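Local coordinates for protein putative amidohydrolase (Unidentified, PDB 3MKV) that probably hydrolyses dipeptides ending in proline, as a prolidase of the amidohydrolase superfamily with a zinc-containing active site, at residues S132-L136 with A180-E184; V78-N83 with V162-A166. One frame throughout, in Å; residues are numbered along the deposited sequence.

How the interactions relate
The four segments alternate along the chain: 78-83 comes first, then 132-136, 162-166 and 180-184, so the two contacts cross along the chain within the amidohydrolase barrel domain. Their centres lie about 16 Å apart, on the same side of the centre of the chain. The long excursion between barrel strand 128-131 and helix 174-187 connects them. Its short parallel strands 135-137 and 168-170 pair with each other, the former beginning within interaction 1 and the latter following closely on the turn of interaction 2. The contacts also touch directly, where Arg134 NH2 packs 3.4 Å from Val162 CG1. Interaction 1 thus fastens this excursion to its own helix, while interaction 2 fastens it to the start of helix 83-99.

Interaction 1 of 2, residues S132-L136 with A180-E184; sequences SGRAL and AVREE
Glu184 reaches from its helix to Arg134 with both carboxylate oxygens. Glu184 OE1 accepts a nearly straight hydrogen bond from Arg134 N (3.2 Å, 168° at the hydrogen), although the donor comes from well above the carboxylate plane. Glu184 OE2 forms a salt bridge with Arg134 NH2 at 3.2 Å. The two side chains cross at about a right angle and their flat groups stand 75° apart, which makes this a steeply turned ion pair and not a coplanar two-pronged one. A bend in the Glu184 chain at chi2 (-52°) brings the carboxylate up to the backbone of 133-134, with OE1 3.6 Å from Gly133 CA. Glu184 OE2 is also salt-bridged to Arg169, so two arginines share this buried acid and would be expected to favour its ionised form.

Water reinforces the polar side. One molecule, in the guanidinium plane, links Arg134 NE to Glu184 OE1; another joins NH2 to Glu183 OE1.

The apolar part is built on Leu136, whose CD2 meets Val181 CG2 at 3.5 Å and Ala180 CB at 4.2 Å. Ile220 of helix 214-225 adds to this packing.

Ser132 follows barrel strand 128-131, and its side chain is about 9 Å from a zinc ion. Joining the outlet of that strand to the flanking helix 174-187 is a beta-alpha arrangement of the TIM-barrel fold of amidohydrolases.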
loop_
_atom_site.group_PDB
_atom_site.type_symbol
_atom_site.label_atom_id
_atom_site.label_comp_id
_atom_site.label_asym_id
_atom_site.label_seq_id
_atom_site.Cartn_x
_atom_site.Cartn_y
_atom_site.Cartn_z
ATOM N N SER A 132 30.055 2.447 -10.299
ATOM C CA SER A 132 29.259 3.492 -9.679
ATOM C C SER A 132 27.912 2.977 -9.173
ATOM O O SER A 132 27.230 3.669 -8.425
ATOM C CB SER A 132 28.991 4.601 -10.695
ATOM O OG SER A 132 30.172 5.316 -11.004
ATOM N N GLY A 133 27.535 1.769 -9.587
ATOM C CA GLY A 133 26.166 1.304 -9.428
ATOM C C GLY A 133 25.266 2.087 -10.378
ATOM O O GLY A 133 25.623 2.333 -11.532
ATOM N N ARG A 134 24.097 2.494 -9.898
ATOM C CA ARG A 134 23.211 3.315 -10.712
ATOM C C ARG A 134 23.462 4.806 -10.494
ATOM O O ARG A 134 23.621 5.260 -9.365
ATOM C CB ARG A 134 21.754 2.984 -10.412
ATOM C CG ARG A 134 21.302 1.683 -11.029
ATOM C CD ARG A 134 19.927 1.307 -10.506
ATOM N NE ARG A 134 19.959 0.844 -9.118
ATOM C CZ ARG A 134 18.894 0.827 -8.321
ATOM N NH1 ARG A 134 17.731 1.267 -8.772
ATOM N NH2 ARG A 134 18.988 0.381 -7.078
ATOM N N ALA A 135 23.502 5.556 -11.588
ATOM C CA ALA A 135 23.624 7.001 -11.525
ATOM C C ALA A 135 22.417 7.598 -10.814
ATOM O O ALA A 135 21.280 7.201 -11.073
ATOM C CB ALA A 135 23.727 7.564 -12.923
ATOM N N LEU A 136 22.656 8.554 -9.925
ATOM C CA LEU A 136 21.552 9.275 -9.287
ATOM C C LEU A 136 21.058 10.435 -10.154
ATOM O O LEU A 136 21.824 11.283 -10.590
ATOM C CB LEU A 136 21.945 9.773 -7.900
ATOM C CG LEU A 136 21.648 8.835 -6.720
ATOM C CD1 LEU A 136 22.249 7.452 -6.907
ATOM C CD2 LEU A 136 22.145 9.449 -5.429
ATOM N N ALA A 180 19.430 6.517 -1.069
ATOM C CA ALA A 180 19.887 5.961 -2.327
ATOM C C ALA A 180 21.394 5.737 -2.310
ATOM O O ALA A 180 21.871 4.656 -2.650
ATOM C CB ALA A 180 19.490 6.872 -3.481
ATOM N N VAL A 181 22.153 6.746 -1.905
ATOM C CA VAL A 181 23.603 6.605 -1.903
ATOM C C VAL A 181 24.005 5.514 -0.941
ATOM O O VAL A 181 24.902 4.732 -1.221
ATOM C CB VAL A 181 24.306 7.905 -1.500
ATOM C CG1 VAL A 181 25.772 7.636 -1.156
ATOM C CG2 VAL A 181 24.182 8.940 -2.611
ATOM N N ARG A 182 23.340 5.465 0.206
ATOM C CA ARG A 182 23.653 4.462 1.212
ATOM C C ARG A 182 23.366 3.063 0.670
ATOM O O ARG A 182 24.129 2.124 0.914
ATOM C CB ARG A 182 22.888 4.739 2.509
ATOM C CG ARG A 182 23.411 5.957 3.277
ATOM C CD ARG A 182 22.494 6.314 4.444
ATOM N NE ARG A 182 23.007 7.450 5.193
ATOM C CZ ARG A 182 22.346 8.094 6.147
ATOM N NH1 ARG A 182 21.130 7.708 6.507
ATOM N NH2 ARG A 182 22.920 9.113 6.764
ATOM N N GLU A 183 22.287 2.939 -0.095
ATOM C CA GLU A 183 21.949 1.687 -0.778
ATOM C C GLU A 183 22.995 1.250 -1.806
ATOM O O GLU A 183 23.396 0.083 -1.835
ATOM C CB GLU A 183 20.566 1.798 -1.443
ATOM C CG GLU A 183 19.452 2.014 -0.415
ATOM C CD GLU A 183 18.080 2.140 -1.038
ATOM O OE1 GLU A 183 17.960 1.902 -2.252
ATOM O OE2 GLU A 183 17.120 2.482 -0.308
ATOM N N GLU A 184 23.436 2.180 -2.648
ATOM C CA GLU A 184 24.412 1.856 -3.667
ATOM C C GLU A 184 25.725 1.442 -3.017
ATOM O O GLU A 184 26.374 0.481 -3.440
ATOM C CB GLU A 184 24.634 3.039 -4.627
ATOM C CG GLU A 184 23.431 3.405 -5.497
ATOM C CD GLU A 184 22.849 2.219 -6.258
ATOM O OE1 GLU A 184 23.623 1.478 -6.905
ATOM O OE2 GLU A 184 21.611 2.034 -6.212
HETATM O O HOH W 1 22.590 -0.630 -8.146
HETATM O O HOH W 2 17.402 -0.224 -4.524
#

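Interaction 2 of 2, residues V78-N83 with V162-A166; sequences VATLPN and VRVGA
Asn83 overlaps the guanidinium of Arg163, its OD1 lying over the centre of one face, 3.9 Å above the plane, with the amide turned 30° from that plane. The motif is a type I beta turn, Arg163 to Ala166, docked on the loop that leads into helix 83-99, where Pro82 holds the N-cap position. The same Asn83 OD1 accepts a hydrogen bond from Val164 N (2.7 Å, 174° at the hydrogen), the donor being tilted from the carbonyl plane, and Val164 packs its CG2 against the Asn83 CB.

Arg163 curls around the carbonyl of Ala79. Bends at chi2 (-83°) and chi3 bring Arg163 NE back to donate a hydrogen bond to Ala79 O at 2.8 Å, nearly in line with the carbonyl and close to the guanidinium plane. The NH2 group lies near Leu81 O, but so close that the details of that bond are doubtful. Asp150 of a neighbouring subunit forms a salt bridge with Arg163 NH1 and also accepts a hydrogen bond from Asn83 N, which places the contact at a subunit interface.

Further along the turn, Gly165 sits against the backbone of Val78 and Ala79, with its CA 3.6 Å from Val78 O. Ala79 CB meets Ala166 CB in an apolar contact (4.4 Å). Between the segments a water donates to Leu81 O and Asn83 OD1 and accepts from Gly165 N, so OD1 is gripped by both a backbone amide and a water. On the amide's nitrogen side, a second water accepts from Asn83 ND2 at 3.2 Å and donates to Val162 O.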
loop_
_atom_site.group_PDB
_atom_site.type_symbol
_atom_site.label_atom_id
_atom_site.label_comp_id
_atom_site.label_asym_id
_atom_site.label_seq_id
_atom_site.Cartn_x
_atom_site.Cartn_y
_atom_site.Cartn_z
ATOM N N VAL A 78 16.909 -0.324 -23.045
ATOM C CA VAL A 78 17.816 -1.302 -22.431
ATOM C C VAL A 78 17.376 -1.728 -21.015
ATOM O O VAL A 78 17.627 -2.858 -20.602
ATOM C CB VAL A 78 19.291 -0.826 -22.453
ATOM C CG1 VAL A 78 20.199 -1.868 -21.839
ATOM C CG2 VAL A 78 19.746 -0.518 -23.894
ATOM N N ALA A 79 16.696 -0.845 -20.286
ATOM C CA ALA A 79 16.291 -1.162 -18.917
ATOM C C ALA A 79 15.089 -2.104 -18.860
ATOM O O ALA A 79 14.806 -2.694 -17.820
ATOM C CB ALA A 79 16.013 0.108 -18.118
ATOM N N THR A 80 14.386 -2.238 -19.979
ATOM C CA THR A 80 13.228 -3.126 -20.059
ATOM C C THR A 80 13.604 -4.513 -20.577
ATOM O O THR A 80 12.858 -5.470 -20.405
ATOM C CB THR A 80 12.146 -2.538 -20.979
ATOM O OG1 THR A 80 12.528 -2.751 -22.340
ATOM C CG2 THR A 80 11.985 -1.043 -20.716
ATOM N N LEU A 81 14.756 -4.612 -21.229
ATOM C CA LEU A 81 15.305 -5.902 -21.623
ATOM C C LEU A 81 15.555 -6.819 -20.421
ATOM O O LEU A 81 15.893 -6.359 -19.324
ATOM C CB LEU A 81 16.609 -5.695 -22.382
ATOM C CG LEU A 81 16.456 -4.994 -23.730
ATOM C CD1 LEU A 81 17.798 -4.924 -24.419
ATOM C CD2 LEU A 81 15.439 -5.752 -24.590
ATOM N N PRO A 82 15.384 -8.126 -20.629
ATOM C CA PRO A 82 15.625 -9.134 -19.621
ATOM C C PRO A 82 17.030 -9.041 -19.042
ATOM O O PRO A 82 17.988 -8.793 -19.771
ATOM C CB PRO A 82 15.477 -10.440 -20.408
ATOM C CG PRO A 82 14.514 -10.089 -21.492
ATOM C CD PRO A 82 14.926 -8.715 -21.896
ATOM N N ASN A 83 17.138 -9.263 -17.737
ATOM C CA ASN A 83 18.402 -9.195 -17.031
ATOM C C ASN A 83 19.433 -10.184 -17.584
ATOM O O ASN A 83 20.632 -9.922 -17.572
ATOM C CB ASN A 83 18.161 -9.429 -15.540
ATOM C CG ASN A 83 17.453 -8.251 -14.866
ATOM O OD1 ASN A 83 17.715 -7.080 -15.173
ATOM N ND2 ASN A 83 16.568 -8.559 -13.921
ATOM N N VAL A 162 16.754 -3.929 -8.697
ATOM C CA VAL A 162 17.436 -3.233 -9.776
ATOM C C VAL A 162 17.393 -4.034 -11.091
ATOM O O VAL A 162 17.565 -5.260 -11.103
ATOM C CB VAL A 162 18.896 -2.910 -9.396
ATOM C CG1 VAL A 162 19.059 -2.938 -7.882
ATOM C CG2 VAL A 162 19.867 -3.869 -10.083
ATOM N N ARG A 163 17.134 -3.328 -12.188
ATOM C CA ARG A 163 17.219 -3.916 -13.514
ATOM C C ARG A 163 18.668 -3.824 -13.931
ATOM O O ARG A 163 19.319 -2.809 -13.699
ATOM C CB ARG A 163 16.374 -3.133 -14.522
ATOM C CG ARG A 163 14.915 -2.918 -14.140
ATOM C CD ARG A 163 14.041 -4.093 -14.482
ATOM N NE ARG A 163 14.329 -4.631 -15.800
ATOM C CZ ARG A 163 14.103 -5.891 -16.150
ATOM N NH1 ARG A 163 13.581 -6.735 -15.276
ATOM N NH2 ARG A 163 14.403 -6.304 -17.370
ATOM N N VAL A 164 19.176 -4.876 -14.554
ATOM C CA VAL A 164 20.573 -4.919 -14.949
ATOM C C VAL A 164 20.882 -3.909 -16.049
ATOM O O VAL A 164 22.009 -3.430 -16.168
ATOM C CB VAL A 164 20.952 -6.327 -15.415
ATOM C CG1 VAL A 164 22.301 -6.322 -16.107
ATOM C CG2 VAL A 164 20.929 -7.293 -14.228
ATOM N N GLY A 165 19.872 -3.579 -16.847
ATOM C CA GLY A 165 20.046 -2.642 -17.940
ATOM C C GLY A 165 19.787 -1.204 -17.554
ATOM O O GLY A 165 19.770 -0.325 -18.418
ATOM N N ALA A 166 19.581 -0.958 -16.261
ATOM C CA ALA A 166 19.378 0.406 -15.755
ATOM C C ALA A 166 20.696 1.097 -15.437
ATOM O O ALA A 166 21.444 0.654 -14.561
ATOM C CB ALA A 166 18.470 0.403 -14.527
HETATM O O HOH W 3 17.531 -5.292 -17.234
HETATM O O HOH W 4 15.198 -7.196 -11.322
#